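PDB 2QDE: mandelate racemase/muconate lactonizing enzyme family protein from Azoarcus sp., which is of unknown function but belongs to the enolase superfamily, with a TIM-barrel-like domain that holds a barium ion. Local coordinates for residues A[198-202]-A[222-226]; A[205-210]-A[235-241]. All coordinates share one frame; numbering follows the deposited sequence.

Interaction 1: residues A[198-202]-A[222-226]; sequences GAWTY and QPLPA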
loop_
_atom_site.group_PDB
_atom_site.type_symbol
_atom_site.label_atom_id
_atom_site.label_comp_id
_atom_site.label_asym_id
_atom_site.label_seq_id
_atom_site.Cartn_x
_atom_site.Cartn_y
_atom_site.Cartn_z
ATOM N N GLY A 198 -10.067 -2.468 26.533
ATOM C CA GLY A 198 -9.995 -3.476 25.486
ATOM C C GLY A 198 -10.897 -4.692 25.592
ATOM O O GLY A 198 -10.597 -5.743 25.017
ATOM N N ALA A 199 -12.019 -4.547 26.283
ATOM C CA ALA A 199 -12.945 -5.659 26.481
ATOM C C ALA A 199 -13.932 -5.956 25.347
ATOM O O ALA A 199 -14.676 -6.938 25.429
ATOM C CB ALA A 199 -13.724 -5.443 27.790
ATOM N N TRP A 200 -13.945 -5.147 24.287
ATOM C CA TRP A 200 -14.907 -5.375 23.210
ATOM C C TRP A 200 -14.469 -6.105 21.943
ATOM O O TRP A 200 -13.323 -6.005 21.508
ATOM C CB TRP A 200 -15.531 -4.048 22.772
ATOM C CG TRP A 200 -16.417 -3.407 23.795
ATOM C CD1 TRP A 200 -17.022 -4.018 24.859
ATOM C CD2 TRP A 200 -16.811 -2.032 23.842
ATOM N NE1 TRP A 200 -17.765 -3.105 25.564
ATOM C CE2 TRP A 200 -17.653 -1.876 24.963
ATOM C CE3 TRP A 200 -16.534 -0.914 23.043
ATOM C CZ2 TRP A 200 -18.223 -0.644 25.310
ATOM C CZ3 TRP A 200 -17.101 0.317 23.387
ATOM C CH2 TRP A 200 -17.935 0.439 24.512
ATOM N N THR A 201 -15.406 -6.853 21.357
ATOM C CA THR A 201 -15.150 -7.526 20.090
ATOM C C THR A 201 -15.522 -6.384 19.135
ATOM O O THR A 201 -16.176 -5.422 19.551
ATOM C CB THR A 201 -16.093 -8.746 19.850
ATOM O OG1 THR A 201 -17.457 -8.309 19.830
ATOM C CG2 THR A 201 -15.923 -9.787 20.956
ATOM N N TYR A 202 -15.124 -6.468 17.874
ATOM C CA TYR A 202 -15.418 -5.381 16.949
ATOM C C TYR A 202 -16.882 -4.927 16.878
ATOM O O TYR A 202 -17.164 -3.732 16.960
ATOM C CB TYR A 202 -14.927 -5.737 15.552
ATOM C CG TYR A 202 -15.184 -4.638 14.563
ATOM C CD1 TYR A 202 -14.383 -3.494 14.532
ATOM C CD2 TYR A 202 -16.263 -4.716 13.684
ATOM C CE1 TYR A 202 -14.657 -2.447 13.640
ATOM C CE2 TYR A 202 -16.548 -3.681 12.799
ATOM C CZ TYR A 202 -15.746 -2.556 12.780
ATOM O OH TYR A 202 -16.052 -1.551 11.898
ATOM N N GLN A 222 -9.340 2.756 24.431
ATOM C CA GLN A 222 -9.102 1.342 24.135
ATOM C C GLN A 222 -10.345 0.451 24.100
ATOM O O GLN A 222 -10.541 -0.396 24.982
ATOM C CB GLN A 222 -8.113 0.754 25.147
ATOM C CG GLN A 222 -7.497 -0.564 24.697
ATOM C CD GLN A 222 -6.497 -0.380 23.569
ATOM O OE1 GLN A 222 -6.526 -1.105 22.572
ATOM N NE2 GLN A 222 -5.603 0.590 23.722
ATOM N N PRO A 223 -11.194 0.618 23.077
ATOM C CA PRO A 223 -12.398 -0.207 22.985
ATOM C C PRO A 223 -12.106 -1.670 22.639
ATOM O O PRO A 223 -12.786 -2.575 23.127
ATOM C CB PRO A 223 -13.219 0.496 21.900
ATOM C CG PRO A 223 -12.179 1.092 21.024
ATOM C CD PRO A 223 -11.164 1.631 22.005
ATOM N N LEU A 224 -11.083 -1.895 21.819
ATOM C CA LEU A 224 -10.719 -3.241 21.374
ATOM C C LEU A 224 -9.425 -3.755 22.013
ATOM O O LEU A 224 -8.674 -2.990 22.613
ATOM C CB LEU A 224 -10.586 -3.241 19.844
ATOM C CG LEU A 224 -11.806 -2.697 19.089
ATOM C CD1 LEU A 224 -11.455 -2.444 17.627
ATOM C CD2 LEU A 224 -12.962 -3.690 19.211
ATOM N N PRO A 225 -9.151 -5.067 21.889
ATOM C CA PRO A 225 -7.935 -5.655 22.466
ATOM C C PRO A 225 -6.667 -4.910 22.050
ATOM O O PRO A 225 -6.616 -4.294 20.981
ATOM C CB PRO A 225 -7.964 -7.091 21.942
ATOM C CG PRO A 225 -9.433 -7.371 21.831
ATOM C CD PRO A 225 -9.957 -6.098 21.212
ATOM N N ALA A 226 -5.648 -4.975 22.901
ATOM C CA ALA A 226 -4.371 -4.306 22.653
ATOM C C ALA A 226 -3.761 -4.618 21.287
ATOM O O ALA A 226 -3.208 -3.738 20.631
ATOM C CB ALA A 226 -3.374 -4.672 23.752
#
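G198 and W200 tie the loop after strand 192-195 to the loop after strand 220-221 by two backbone hydrogen bonds. G198 N donates to Q222 O over 2.6 Å, a short bond bent at the hydrogen (143°). W200 N reaches P223 O at 3.1 Å, and W200 CB lies close to the same oxygen. With CG beside its own backbone N (chi1 -68°), the indole swings toward the proline; W200 CE3 meets P223 CB at 3.8 Å, and the two side chains cross at about a right angle. G198 brings its CA to 3.2 Å from L224 O, where a CB would clash; its positive phi also suits glycine. Farther along, W200 O rests against apolar carbon, 3.3 Å from L224 CD2 and 3.4 Å from P225 CD, and takes a weak hydrogen bond from N291 of the second subunit. L224 CD1 comes to the edge of the Y202 ring, 4.4 Å from Y202 CD1. In the next shell, T201 sits at the N-cap position of helix 202-212, its hydroxyl bonded to the D203 carboxylate and its N to the Q204 side chain. Y202 makes a cation-pi contact with R234, while its hydroxyl bonds D265 of the second subunit. G198 directly follows the barium ligand N197, and Q222 directly follows the ligand E221. The two backbone bonds probably help to set how the loops that follow these metal ligands lie against each other, a restraint that relies on main-chain atoms and not on side-chain charge.

Interaction 2: residues A[205-210]-A[235-241]; sequences ALTTIR and LRGKVAT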
loop_
_atom_site.group_PDB
_atom_site.type_symbol
_atom_site.label_atom_id
_atom_site.label_comp_id
_atom_site.label_asym_id
_atom_site.label_seq_id
_atom_site.Cartn_x
_atom_site.Cartn_y
_atom_site.Cartn_z
ATOM N N ALA A 205 -18.090 -2.945 19.892
ATOM C CA ALA A 205 -17.568 -1.581 19.850
ATOM C C ALA A 205 -18.399 -0.677 18.947
ATOM O O ALA A 205 -18.819 0.400 19.351
ATOM C CB ALA A 205 -16.109 -1.590 19.392
ATOM N N LEU A 206 -18.642 -1.131 17.724
ATOM C CA LEU A 206 -19.413 -0.355 16.770
ATOM C C LEU A 206 -20.795 0.022 17.327
ATOM O O LEU A 206 -21.175 1.195 17.349
ATOM C CB LEU A 206 -19.551 -1.157 15.469
ATOM C CG LEU A 206 -19.950 -0.400 14.206
ATOM C CD1 LEU A 206 -19.169 0.903 14.118
ATOM C CD2 LEU A 206 -19.679 -1.274 12.986
ATOM N N THR A 207 -21.533 -0.976 17.804
ATOM C CA THR A 207 -22.870 -0.748 18.344
ATOM C C THR A 207 -22.926 0.182 19.555
ATOM O O THR A 207 -23.728 1.111 19.600
ATOM C CB THR A 207 -23.537 -2.073 18.746
ATOM O OG1 THR A 207 -23.586 -2.946 17.611
ATOM C CG2 THR A 207 -24.959 -1.822 19.243
ATOM N N THR A 208 -22.073 -0.077 20.536
ATOM C CA THR A 208 -22.070 0.727 21.743
ATOM C C THR A 208 -21.616 2.150 21.490
ATOM O O THR A 208 -22.248 3.091 21.957
ATOM C CB THR A 208 -21.185 0.093 22.820
ATOM O OG1 THR A 208 -21.617 -1.252 23.042
ATOM C CG2 THR A 208 -21.293 0.867 24.130
ATOM N N ILE A 209 -20.527 2.313 20.745
ATOM C CA ILE A 209 -20.029 3.651 20.464
ATOM C C ILE A 209 -21.089 4.464 19.734
ATOM O O ILE A 209 -21.308 5.631 20.048
ATOM C CB ILE A 209 -18.730 3.603 19.636
ATOM C CG1 ILE A 209 -17.638 2.905 20.454
ATOM C CG2 ILE A 209 -18.289 5.013 19.270
ATOM C CD1 ILE A 209 -16.341 2.708 19.724
ATOM N N ARG A 210 -21.755 3.847 18.765
ATOM C CA ARG A 210 -22.800 4.553 18.031
ATOM C C ARG A 210 -23.957 4.884 18.965
ATOM O O ARG A 210 -24.570 5.948 18.858
ATOM C CB ARG A 210 -23.278 3.714 16.839
ATOM C CG ARG A 210 -22.243 3.672 15.710
ATOM C CD ARG A 210 -22.732 2.920 14.484
ATOM N NE ARG A 210 -21.848 3.169 13.346
ATOM C CZ ARG A 210 -22.006 2.631 12.142
ATOM N NH1 ARG A 210 -23.016 1.808 11.908
ATOM N NH2 ARG A 210 -21.149 2.917 11.172
ATOM N N LEU A 235 -12.446 0.628 13.159
ATOM C CA LEU A 235 -13.465 1.252 13.995
ATOM C C LEU A 235 -13.483 2.746 13.733
ATOM O O LEU A 235 -14.549 3.350 13.601
ATOM C CB LEU A 235 -13.172 0.996 15.478
ATOM C CG LEU A 235 -14.238 1.433 16.484
ATOM C CD1 LEU A 235 -15.544 0.702 16.199
ATOM C CD2 LEU A 235 -13.766 1.117 17.904
ATOM N N ARG A 236 -12.297 3.340 13.664
ATOM C CA ARG A 236 -12.177 4.769 13.411
ATOM C C ARG A 236 -12.848 5.135 12.086
ATOM O O ARG A 236 -13.222 6.287 11.871
ATOM C CB ARG A 236 -10.702 5.189 13.381
ATOM C CG ARG A 236 -9.985 5.020 14.712
ATOM C CD ARG A 236 -8.598 5.671 14.736
ATOM N NE ARG A 236 -8.678 7.090 14.413
ATOM C CZ ARG A 236 -8.465 7.591 13.204
ATOM N NH1 ARG A 236 -8.137 6.785 12.204
ATOM N NH2 ARG A 236 -8.629 8.888 12.989
ATOM N N GLY A 237 -13.003 4.147 11.209
ATOM C CA GLY A 237 -13.629 4.393 9.923
ATOM C C GLY A 237 -15.143 4.248 9.950
ATOM O O GLY A 237 -15.813 4.518 8.952
ATOM N N LYS A 238 -15.690 3.817 11.084
ATOM C CA LYS A 238 -17.131 3.636 11.204
ATOM C C LYS A 238 -17.765 4.523 12.279
ATOM O O LYS A 238 -18.992 4.609 12.358
ATOM C CB LYS A 238 -17.475 2.172 11.514
ATOM C CG LYS A 238 -16.934 1.133 10.528
ATOM C CD LYS A 238 -17.262 1.455 9.070
ATOM C CE LYS A 238 -18.747 1.451 8.778
ATOM N NZ LYS A 238 -18.989 1.614 7.302
ATOM N N VAL A 239 -16.946 5.165 13.112
ATOM C CA VAL A 239 -17.479 6.028 14.165
ATOM C C VAL A 239 -16.833 7.406 14.165
ATOM O O VAL A 239 -15.691 7.573 13.741
ATOM C CB VAL A 239 -17.289 5.411 15.579
ATOM C CG1 VAL A 239 -17.954 4.050 15.643
ATOM C CG2 VAL A 239 -15.810 5.312 15.922
ATOM N N ALA A 240 -17.566 8.390 14.673
ATOM C CA ALA A 240 -17.069 9.756 14.720
ATOM C C ALA A 240 -16.218 10.015 15.953
ATOM O O ALA A 240 -15.215 10.726 15.891
ATOM C CB ALA A 240 -18.242 10.729 14.692
ATOM N N THR A 241 -16.630 9.432 17.074
ATOM C CA THR A 241 -15.946 9.612 18.350
ATOM C C THR A 241 -14.471 9.236 18.293
ATOM O O THR A 241 -14.112 8.160 17.823
ATOM C CB THR A 241 -16.631 8.779 19.449
ATOM O OG1 THR A 241 -18.049 8.963 19.365
ATOM C CG2 THR A 241 -16.144 9.214 20.829
HETATM O O HOH W 1 -19.559 7.508 21.431
#
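I209 and L235 meet tip to tip in the tightly packed part of the contact, I209 CD1 lying 3.5 Å from L235 CD2. The CG2 branch of the same isoleucine turns to V239, 3.8 Å from V239 CG1, so one side chain packs against both the end of helix 229-236 and the turn after it. L206, its CG anti to the backbone N (chi1 -162°), drives CD1 into the corner between K238 and V239: it is 3.7 Å from V239 CG1 and only 3.4 Å from K238 CB, closer than carbons usually pack. The partly exposed side is polar and looser. An extended R210 bonds K238 O through NH2 at 3.0 Å, K238 O lying in the guanidinium plane and NH2 on a lone pair of that carbonyl; a weak second bond runs from R210 NE. L206 CD1 lies over one guanidinium face, offset toward its rim. R210 NH1 and K238 NZ bond A240 O and V239 O of the second subunit, respectively, anchors that probably help these like charges to lie near each other. At the other end a water bridges the two segments, donating to I209 O at 2.9 Å and hydrogen-bonded to T241 OG1. Inward, A205 touches W200 and L224, L235 touches P223, and both helices pack on strand 243-245, I209 and L235 each meeting I243.

In the fold
From the N terminus, the chain leaves strand 192-195, passes through 198-202 and at once enters helix 202-212, which carries 205-210. It then returns through strand 220-221 to 222-226, where interaction 1 closes a loop across 19 intervening residues. Helix 229-236 follows, and at 235-241 interaction 2 closes a second loop across 24. The two loops cross, since their segments alternate along the chain. Together they join two successive beta-alpha units of the barrel domain, interaction 1 near the barium end and interaction 2 out along the helices. W200 against T208 and Y202 against K238 connect them, and both touch the second subunit.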